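Local coordinates for HTPA Reductase (Selaginella moellendorffii, PDB 5U5N), which probably catalyses the NADH- or NADPH-dependent reduction of 4-hydroxy-tetrahydrodipicolinate to tetrahydrodipicolinate in the diaminopimelate route to lysine, at residues I76-N87 / L98-R109; A116-I125 / K257-N268. All blocks are in the same frame, centred on the assembly; numbering follows the deposited sequence.

In the fold
Both contacts are built on one parallel sheet of Rossmann type, whose strands run 7-10, 76-79, 100-102, 123-125, 266-267 in order across it. Interaction 1 pairs 76-79 with 100-102, and its loops carry residues of the NAD pocket. Interaction 2 adds 266-267, from near the chain end, to 123-125, making it the outermost strand on that side. Their centres are about 15 Å apart, and they join through the middle strands, where probable hydrogen bonds run from Met102 N to Ile124 O (2.9 Å) and from Ile124 N to Phe100 O (3.0 Å). Interaction 1 touches NAD directly, whereas in interaction 2 the side chain of Ile125 remains about 9 Å from it.

Interaction 1: residues I76-N87 / L98-R109; sequences IVVDYTLPAAVN and LPFVMGTTGGDR. With NAD (nicotinamide-adenine-dinucleotide), chain C.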
# COMPACT_ATOMS: atom_id res chain seq x y z
N ILE A 76 -5.50 10.89 31.31
CA ILE A 76 -4.53 11.11 30.27
C ILE A 76 -4.89 12.43 29.67
O ILE A 76 -6.05 12.66 29.37
CB ILE A 76 -4.65 10.01 29.16
CG1 ILE A 76 -4.12 8.70 29.72
CG2 ILE A 76 -3.89 10.43 27.90
CD1 ILE A 76 -4.36 7.49 28.85
N VAL A 77 -3.91 13.27 29.46
CA VAL A 77 -4.12 14.58 28.87
C VAL A 77 -3.93 14.50 27.35
O VAL A 77 -3.00 13.88 26.88
CB VAL A 77 -3.15 15.62 29.45
CG1 VAL A 77 -3.30 16.95 28.74
CG2 VAL A 77 -3.37 15.78 30.96
N VAL A 78 -4.83 15.14 26.62
CA VAL A 78 -4.70 15.36 25.20
C VAL A 78 -4.46 16.84 24.96
O VAL A 78 -5.33 17.66 25.34
CB VAL A 78 -5.99 14.95 24.50
CG1 VAL A 78 -5.93 15.31 23.03
CG2 VAL A 78 -6.21 13.44 24.66
N ASP A 79 -3.31 17.17 24.37
CA ASP A 79 -2.89 18.54 24.10
C ASP A 79 -2.99 18.89 22.61
O ASP A 79 -2.22 18.38 21.80
CB ASP A 79 -1.47 18.75 24.61
CG ASP A 79 -1.07 20.22 24.67
OD1 ASP A 79 -0.87 20.81 23.61
OD2 ASP A 79 -0.97 20.80 25.81
N TYR A 80 -3.99 19.72 22.28
CA TYR A 80 -4.08 20.47 21.04
C TYR A 80 -4.22 21.95 21.38
O TYR A 80 -5.35 22.48 21.50
CB TYR A 80 -5.26 20.03 20.19
CG TYR A 80 -5.05 18.73 19.47
CD1 TYR A 80 -4.45 18.71 18.21
CD2 TYR A 80 -5.47 17.53 20.02
CE1 TYR A 80 -4.27 17.51 17.50
CE2 TYR A 80 -5.29 16.32 19.33
CZ TYR A 80 -4.69 16.32 18.07
OH TYR A 80 -4.52 15.10 17.40
N THR A 81 -3.07 22.59 21.51
CA THR A 81 -2.95 23.98 21.84
C THR A 81 -2.32 24.76 20.69
O THR A 81 -2.93 24.91 19.68
CB THR A 81 -2.20 24.15 23.19
OG1 THR A 81 -0.91 23.49 23.12
CG2 THR A 81 -3.00 23.55 24.31
N LEU A 82 -1.12 25.29 20.86
CA LEU A 82 -0.57 26.21 19.89
C LEU A 82 0.92 25.98 19.97
O LEU A 82 1.42 25.65 21.05
CB LEU A 82 -0.88 27.68 20.26
CG LEU A 82 -2.27 28.30 20.05
CD1 LEU A 82 -2.35 29.74 20.50
CD2 LEU A 82 -2.64 28.21 18.58
N PRO A 83 1.64 26.15 18.84
CA PRO A 83 3.08 25.93 18.86
C PRO A 83 3.79 26.62 20.03
O PRO A 83 4.66 26.03 20.66
CB PRO A 83 3.52 26.49 17.51
CG PRO A 83 2.35 26.25 16.62
CD PRO A 83 1.13 26.42 17.49
N ALA A 84 3.38 27.85 20.34
CA ALA A 84 3.92 28.63 21.46
C ALA A 84 3.86 27.91 22.81
O ALA A 84 4.77 28.04 23.61
CB ALA A 84 3.21 29.98 21.54
N ALA A 85 2.79 27.15 23.05
CA ALA A 85 2.61 26.42 24.32
C ALA A 85 3.22 25.03 24.37
O ALA A 85 3.29 24.45 25.46
CB ALA A 85 1.14 26.32 24.65
N VAL A 86 3.64 24.47 23.24
CA VAL A 86 4.04 23.05 23.20
C VAL A 86 5.07 22.66 24.26
O VAL A 86 4.80 21.78 25.06
CB VAL A 86 4.56 22.62 21.82
CG1 VAL A 86 5.34 21.30 21.87
CG2 VAL A 86 3.41 22.50 20.87
N ASN A 87 6.25 23.27 24.24
CA ASN A 87 7.33 22.83 25.14
C ASN A 87 7.03 23.06 26.61
O ASN A 87 7.43 22.27 27.48
CB ASN A 87 8.64 23.52 24.79
CG ASN A 87 9.14 23.13 23.45
OD1 ASN A 87 8.87 23.82 22.48
ND2 ASN A 87 9.83 21.98 23.39
N LEU A 98 1.81 13.57 34.52
CA LEU A 98 0.56 13.37 33.80
C LEU A 98 0.88 12.73 32.43
O LEU A 98 1.60 13.32 31.61
CB LEU A 98 -0.18 14.68 33.56
CG LEU A 98 -0.91 15.30 34.76
CD1 LEU A 98 -1.37 16.70 34.36
CD2 LEU A 98 -2.08 14.43 35.23
N PRO A 99 0.33 11.52 32.17
CA PRO A 99 0.53 10.98 30.81
C PRO A 99 -0.17 11.82 29.77
O PRO A 99 -1.24 12.32 30.04
CB PRO A 99 -0.08 9.56 30.89
CG PRO A 99 -0.92 9.55 32.10
CD PRO A 99 -0.40 10.60 33.04
N PHE A 100 0.44 12.00 28.60
CA PHE A 100 -0.16 12.85 27.59
C PHE A 100 -0.01 12.39 26.14
O PHE A 100 0.95 11.75 25.76
CB PHE A 100 0.33 14.31 27.73
CG PHE A 100 1.78 14.52 27.43
CD1 PHE A 100 2.74 14.27 28.38
CD2 PHE A 100 2.18 14.99 26.17
CE1 PHE A 100 4.08 14.46 28.10
CE2 PHE A 100 3.52 15.16 25.87
CZ PHE A 100 4.47 14.91 26.84
N VAL A 101 -0.99 12.81 25.34
CA VAL A 101 -0.98 12.71 23.92
C VAL A 101 -0.87 14.12 23.35
O VAL A 101 -1.81 14.90 23.46
CB VAL A 101 -2.27 12.03 23.43
CG1 VAL A 101 -2.28 11.97 21.90
CG2 VAL A 101 -2.38 10.64 24.04
N MET A 102 0.27 14.41 22.72
CA MET A 102 0.59 15.73 22.15
C MET A 102 0.36 15.71 20.65
O MET A 102 1.15 15.11 19.92
CB MET A 102 2.06 16.08 22.50
CG MET A 102 2.63 17.36 21.90
SD MET A 102 1.86 18.82 22.63
CE MET A 102 2.66 18.84 24.24
N GLY A 103 -0.73 16.32 20.21
CA GLY A 103 -1.04 16.46 18.79
C GLY A 103 -0.66 17.83 18.21
O GLY A 103 -0.72 18.03 17.01
N THR A 104 -0.26 18.76 19.06
CA THR A 104 0.05 20.12 18.65
C THR A 104 1.36 20.09 17.85
O THR A 104 2.32 19.46 18.27
CB THR A 104 0.24 21.02 19.88
OG1 THR A 104 -0.88 20.87 20.76
CG2 THR A 104 0.41 22.51 19.50
N THR A 105 1.39 20.78 16.73
CA THR A 105 2.59 20.85 15.90
C THR A 105 3.43 22.06 16.33
O THR A 105 2.99 22.87 17.14
CB THR A 105 2.24 20.97 14.42
OG1 THR A 105 1.51 22.18 14.20
CG2 THR A 105 1.41 19.78 13.96
N GLY A 106 4.62 22.19 15.77
CA GLY A 106 5.53 23.26 16.15
C GLY A 106 6.15 23.09 17.52
O GLY A 106 6.00 22.06 18.17
N GLY A 107 6.86 24.12 17.94
CA GLY A 107 7.68 24.06 19.15
C GLY A 107 9.02 23.47 18.81
O GLY A 107 9.28 23.15 17.67
N ASP A 108 9.89 23.39 19.81
CA ASP A 108 11.19 22.74 19.64
C ASP A 108 10.94 21.22 19.81
O ASP A 108 10.80 20.71 20.94
CB ASP A 108 12.20 23.28 20.66
CG ASP A 108 13.62 22.82 20.40
OD1 ASP A 108 13.92 21.60 20.51
OD2 ASP A 108 14.47 23.71 20.14
N ARG A 109 10.89 20.51 18.69
CA ARG A 109 10.51 19.10 18.69
C ARG A 109 11.56 18.23 19.41
O ARG A 109 11.21 17.22 20.02
CB ARG A 109 10.23 18.59 17.26
CG ARG A 109 9.30 19.44 16.40
CD ARG A 109 7.91 19.62 16.97
NE ARG A 109 7.20 18.34 17.08
CZ ARG A 109 5.95 18.18 17.52
NH1 ARG A 109 5.21 19.21 17.91
NH2 ARG A 109 5.43 16.95 17.55
PA NAD C . -6.92 26.77 17.53
O1A NAD C . -6.21 28.09 17.32
O2A NAD C . -8.33 26.53 17.01
O5B NAD C . -6.95 26.40 19.08
C5B NAD C . -5.78 26.27 19.86
C4B NAD C . -6.19 26.63 21.28
O4B NAD C . -5.11 26.44 22.20
C3B NAD C . -6.65 28.08 21.43
O3B NAD C . -8.07 28.11 21.64
C2B NAD C . -5.81 28.65 22.58
O2B NAD C . -6.58 29.55 23.43
C1B NAD C . -5.28 27.38 23.27
N9A NAD C . -4.02 27.48 24.06
C8A NAD C . -2.93 28.21 23.77
N7A NAD C . -1.97 28.04 24.71
C5A NAD C . -2.44 27.17 25.62
C6A NAD C . -1.95 26.56 26.88
N6A NAD C . -0.72 26.86 27.35
N1A NAD C . -2.75 25.70 27.54
C2A NAD C . -3.99 25.39 27.10
N3A NAD C . -4.50 25.92 25.96
C4A NAD C . -3.79 26.79 25.19
O3 NAD C . -5.91 25.63 16.99
PN NAD C . -6.40 24.24 16.30
O1N NAD C . -7.01 24.64 14.98
O2N NAD C . -7.21 23.44 17.30
O5D NAD C . -4.96 23.51 16.16
C5D NAD C . -4.20 23.25 17.33
C4D NAD C . -2.83 22.64 17.02
O4D NAD C . -3.01 21.29 16.58
C3D NAD C . -2.05 23.37 15.92
O3D NAD C . -0.66 23.48 16.25
C2D NAD C . -2.24 22.49 14.70
O2D NAD C . -1.14 22.52 13.79
C1D NAD C . -2.34 21.10 15.33
N1N NAD C . -2.97 20.06 14.49
C2N NAD C . -2.36 18.86 14.48
C3N NAD C . -2.85 17.79 13.75
C7N NAD C . -2.13 16.45 13.76
O7N NAD C . -2.26 15.72 12.79
N7N NAD C . -1.34 16.07 14.78
C4N NAD C . -4.02 17.98 13.01
C5N NAD C . -4.65 19.23 13.02
C6N NAD C . -4.10 20.26 13.78
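Thr104 packs against Asp79, Thr81 and Val86 where parallel strands 76-79 and 100-102 give way to the loops that hold NAD. Its CB rests on Val86 CG2. OG1 accepts a nearly straight hydrogen bond from Thr81 N (2.9 Å, 166°) and lies 2.9 Å from Asp79 OD1. The methyl branch, anti to the backbone N, goes the other way, CG2 pressing unusually tightly on Val86 CG2 (3.3 Å). Threonine suits the site, one branch polar, the other apolar. Bonds from Val77 N to Pro99 O, Val101 N to Val77 O and Asp79 N to Val101 O pair the strands. Glycine, having no side chain, lets Gly103 CA make a CH-pi contact over the Tyr80 ring face (4.0 Å to the centroid). The Asn87 amide grips Asp108: OD1 accepts from the backbone N of Asp108 and ND2 donates to its backbone O. Gly103 O accepts from the carboxamide N7N of NAD (3.0 Å), and Thr105 OG1 bonds ribose O2D (2.7 Å). Asp79 is buried at the strand end, OD1 accepting from Thr81 OG1 and OD2 hydrogen-bonded to Tyr93 and Asn89, consistent with holding in place the loop whose Gly103 and Thr105 bind NAD.

Interaction 2: residues A116-I125 / K257-N268; sequences ARKSGTYSII and KIQEKSEKRLYN
Tyr122 and Arg265 form the stacked part of this contact. The guanidinium of Arg265 lies flat on Tyr122, planes 9° apart and centres 4.4 Å apart, offset toward the hydroxyl end, and Arg265 CD makes a CH-pi contact over the same face. Ile258 CG1 makes another from the opposite face, 4.0 Å from the ring centroid. Tyrosine suits the slot: its flat ring fits between Ile258 and the Arg265 chain while its hydroxyl reaches Ser262 O. A bend of Arg265 at chi2 (-50°) lays its chain along the ring, and its length and flat end serve both the stack and two carbonyls.

Among polar side-chain bonds, Tyr122 OH donates to a lone pair of Ser262 O (2.8 Å), in the carbonyl plane. Arg265 NE adds a weak bond to the same oxygen, and its NH1 a weak, bent one to Gly120 O.

Backbone bonds zip the parallel strands: Ser123 N to Arg265 O (2.8 Å), Tyr267 N to Ser123 O (2.9 Å) and, longer, Ile125 N to Tyr267 O (3.3 Å).

Apolar packing fills in beside them. Leu266 CD1 meets Ile125 CD1 (3.8 Å) facing helix 109-119, and Ile124 CG1 meets Tyr267 CB (3.9 Å) facing helix 241-259. Strand bonds plus a guanidinium-aromatic stack imply that the segment after helix 241-259 is joined on as the edge strand of the dinucleotide-binding sheet.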
# COMPACT_ATOMS: atom_id res chain seq x y z
N ALA A 116 10.02 14.31 27.56
CA ALA A 116 9.15 13.14 27.70
C ALA A 116 9.92 11.84 27.97
O ALA A 116 9.56 11.08 28.87
CB ALA A 116 8.26 13.00 26.46
N ARG A 117 10.98 11.61 27.20
CA ARG A 117 11.83 10.42 27.35
C ARG A 117 12.60 10.45 28.67
O ARG A 117 12.64 9.45 29.39
CB ARG A 117 12.81 10.29 26.18
CG ARG A 117 13.53 8.93 26.12
CD ARG A 117 14.52 8.79 24.96
NE ARG A 117 13.98 9.39 23.74
CZ ARG A 117 14.36 10.55 23.19
NH1 ARG A 117 15.36 11.31 23.68
NH2 ARG A 117 13.74 10.96 22.09
N LYS A 118 13.19 11.60 28.99
CA LYS A 118 14.01 11.79 30.20
C LYS A 118 13.19 11.57 31.49
O LYS A 118 13.65 10.89 32.40
CB LYS A 118 14.65 13.19 30.19
CG LYS A 118 15.95 13.34 30.94
CD LYS A 118 16.48 14.75 30.92
CE LYS A 118 17.07 15.05 29.57
NZ LYS A 118 18.43 15.58 29.73
N SER A 119 11.97 12.13 31.55
CA SER A 119 11.11 11.98 32.73
C SER A 119 10.49 10.60 32.88
O SER A 119 10.06 10.23 33.97
CB SER A 119 10.00 13.03 32.72
OG SER A 119 9.08 12.78 31.68
N GLY A 120 10.44 9.85 31.78
CA GLY A 120 9.84 8.52 31.78
C GLY A 120 8.34 8.59 31.86
O GLY A 120 7.72 7.69 32.39
N THR A 121 7.75 9.65 31.32
CA THR A 121 6.31 9.86 31.32
C THR A 121 5.69 9.10 30.14
O THR A 121 6.14 9.27 29.00
CB THR A 121 5.97 11.36 31.11
OG1 THR A 121 6.73 12.15 32.02
CG2 THR A 121 4.48 11.65 31.32
N TYR A 122 4.62 8.33 30.42
CA TYR A 122 3.85 7.71 29.35
C TYR A 122 3.31 8.77 28.40
O TYR A 122 2.52 9.62 28.82
CB TYR A 122 2.72 6.83 29.91
CG TYR A 122 3.24 5.58 30.56
CD1 TYR A 122 3.64 4.48 29.80
CD2 TYR A 122 3.36 5.48 31.94
CE1 TYR A 122 4.12 3.32 30.40
CE2 TYR A 122 3.83 4.33 32.54
CZ TYR A 122 4.21 3.26 31.76
OH TYR A 122 4.70 2.14 32.36
N SER A 123 3.73 8.72 27.14
CA SER A 123 3.30 9.70 26.15
C SER A 123 3.21 9.17 24.72
O SER A 123 3.84 8.20 24.36
CB SER A 123 4.23 10.94 26.17
OG SER A 123 5.57 10.58 26.35
N ILE A 124 2.42 9.87 23.93
CA ILE A 124 2.40 9.72 22.49
C ILE A 124 2.63 11.12 21.96
O ILE A 124 1.83 12.03 22.20
CB ILE A 124 1.07 9.15 21.98
CG1 ILE A 124 0.94 7.68 22.39
CG2 ILE A 124 0.99 9.26 20.46
CD1 ILE A 124 -0.50 7.22 22.45
N ILE A 125 3.72 11.30 21.24
CA ILE A 125 4.02 12.55 20.59
C ILE A 125 3.98 12.24 19.11
O ILE A 125 4.84 11.53 18.58
CB ILE A 125 5.40 13.10 21.04
CG1 ILE A 125 5.29 13.50 22.52
CG2 ILE A 125 5.82 14.29 20.18
CD1 ILE A 125 6.60 13.73 23.22
N LYS A 257 -0.95 0.55 27.67
CA LYS A 257 0.46 0.54 28.03
C LYS A 257 0.67 0.93 29.50
O LYS A 257 1.50 0.35 30.17
CB LYS A 257 1.28 1.52 27.17
CG LYS A 257 1.28 1.30 25.67
CD LYS A 257 1.68 -0.12 25.25
CE LYS A 257 0.50 -0.97 24.89
NZ LYS A 257 1.01 -2.29 24.38
N ILE A 258 -0.09 1.93 29.97
CA ILE A 258 -0.01 2.41 31.37
C ILE A 258 -0.50 1.32 32.33
O ILE A 258 0.21 0.97 33.27
CB ILE A 258 -0.81 3.72 31.61
CG1 ILE A 258 -0.24 4.86 30.76
CG2 ILE A 258 -0.77 4.14 33.09
CD1 ILE A 258 -1.20 6.01 30.53
N GLN A 259 -1.69 0.77 32.06
CA GLN A 259 -2.27 -0.35 32.84
C GLN A 259 -1.29 -1.52 32.97
O GLN A 259 -1.15 -2.11 34.03
CB GLN A 259 -3.61 -0.84 32.26
CG GLN A 259 -4.57 -1.43 33.32
CD GLN A 259 -5.91 -1.90 32.74
OE1 GLN A 259 -6.65 -1.12 32.12
NE2 GLN A 259 -6.23 -3.19 32.94
N GLU A 260 -0.58 -1.83 31.88
CA GLU A 260 0.41 -2.93 31.87
C GLU A 260 1.77 -2.58 32.43
O GLU A 260 2.62 -3.47 32.58
CB GLU A 260 0.65 -3.37 30.45
CG GLU A 260 -0.54 -4.07 29.87
CD GLU A 260 -0.33 -4.43 28.43
OE1 GLU A 260 0.58 -3.85 27.77
OE2 GLU A 260 -1.13 -5.27 27.95
N LYS A 261 2.00 -1.30 32.69
CA LYS A 261 3.29 -0.83 33.14
C LYS A 261 4.41 -1.18 32.16
O LYS A 261 5.41 -1.76 32.57
CB LYS A 261 3.61 -1.38 34.55
CG LYS A 261 2.49 -1.27 35.59
CD LYS A 261 2.85 -2.07 36.85
CE LYS A 261 1.64 -2.65 37.56
NZ LYS A 261 1.00 -1.62 38.43
N SER A 262 4.25 -0.84 30.89
CA SER A 262 5.30 -1.11 29.88
C SER A 262 6.62 -0.46 30.30
O SER A 262 6.62 0.59 30.94
CB SER A 262 4.94 -0.57 28.51
OG SER A 262 3.80 -1.24 28.00
N GLU A 263 7.72 -1.11 29.95
CA GLU A 263 9.05 -0.53 30.13
C GLU A 263 9.16 0.73 29.24
O GLU A 263 9.65 1.78 29.69
CB GLU A 263 10.15 -1.56 29.79
CG GLU A 263 10.14 -2.80 30.70
CD GLU A 263 11.52 -3.15 31.26
OE1 GLU A 263 12.36 -3.72 30.51
OE2 GLU A 263 11.77 -2.85 32.47
N LYS A 264 8.65 0.61 28.01
CA LYS A 264 8.64 1.70 27.04
C LYS A 264 7.58 2.75 27.40
O LYS A 264 6.44 2.41 27.73
CB LYS A 264 8.39 1.12 25.63
CG LYS A 264 8.32 2.17 24.55
CD LYS A 264 8.39 1.58 23.15
CE LYS A 264 8.36 2.73 22.17
NZ LYS A 264 8.54 2.35 20.75
N ARG A 265 7.99 4.02 27.34
CA ARG A 265 7.18 5.17 27.80
C ARG A 265 6.72 6.10 26.70
O ARG A 265 5.57 6.61 26.75
CB ARG A 265 7.95 5.98 28.84
CG ARG A 265 8.44 5.15 30.02
CD ARG A 265 7.30 4.29 30.60
NE ARG A 265 7.66 3.53 31.79
CZ ARG A 265 7.72 4.00 33.04
NH1 ARG A 265 7.45 5.28 33.31
NH2 ARG A 265 8.05 3.20 34.02
N LEU A 266 7.60 6.34 25.74
CA LEU A 266 7.36 7.27 24.67
C LEU A 266 7.05 6.50 23.40
O LEU A 266 7.89 5.77 22.90
CB LEU A 266 8.60 8.16 24.47
CG LEU A 266 8.54 9.17 23.32
CD1 LEU A 266 7.27 10.03 23.34
CD2 LEU A 266 9.76 10.11 23.43
N TYR A 267 5.83 6.70 22.90
CA TYR A 267 5.30 6.02 21.75
C TYR A 267 4.99 7.07 20.71
O TYR A 267 4.94 8.25 21.04
CB TYR A 267 4.02 5.25 22.11
CG TYR A 267 4.24 4.15 23.14
CD1 TYR A 267 4.22 4.42 24.50
CD2 TYR A 267 4.47 2.82 22.73
CE1 TYR A 267 4.41 3.41 25.43
CE2 TYR A 267 4.66 1.80 23.63
CZ TYR A 267 4.64 2.08 24.98
OH TYR A 267 4.84 1.03 25.85
N ASN A 268 4.83 6.63 19.47
CA ASN A 268 4.35 7.45 18.38
C ASN A 268 3.14 6.77 17.69
O ASN A 268 2.64 5.77 18.16
CB ASN A 268 5.52 7.74 17.43
CG ASN A 268 6.04 6.47 16.68
OD1 ASN A 268 5.42 5.42 16.70
ND2 ASN A 268 7.17 6.59 16.05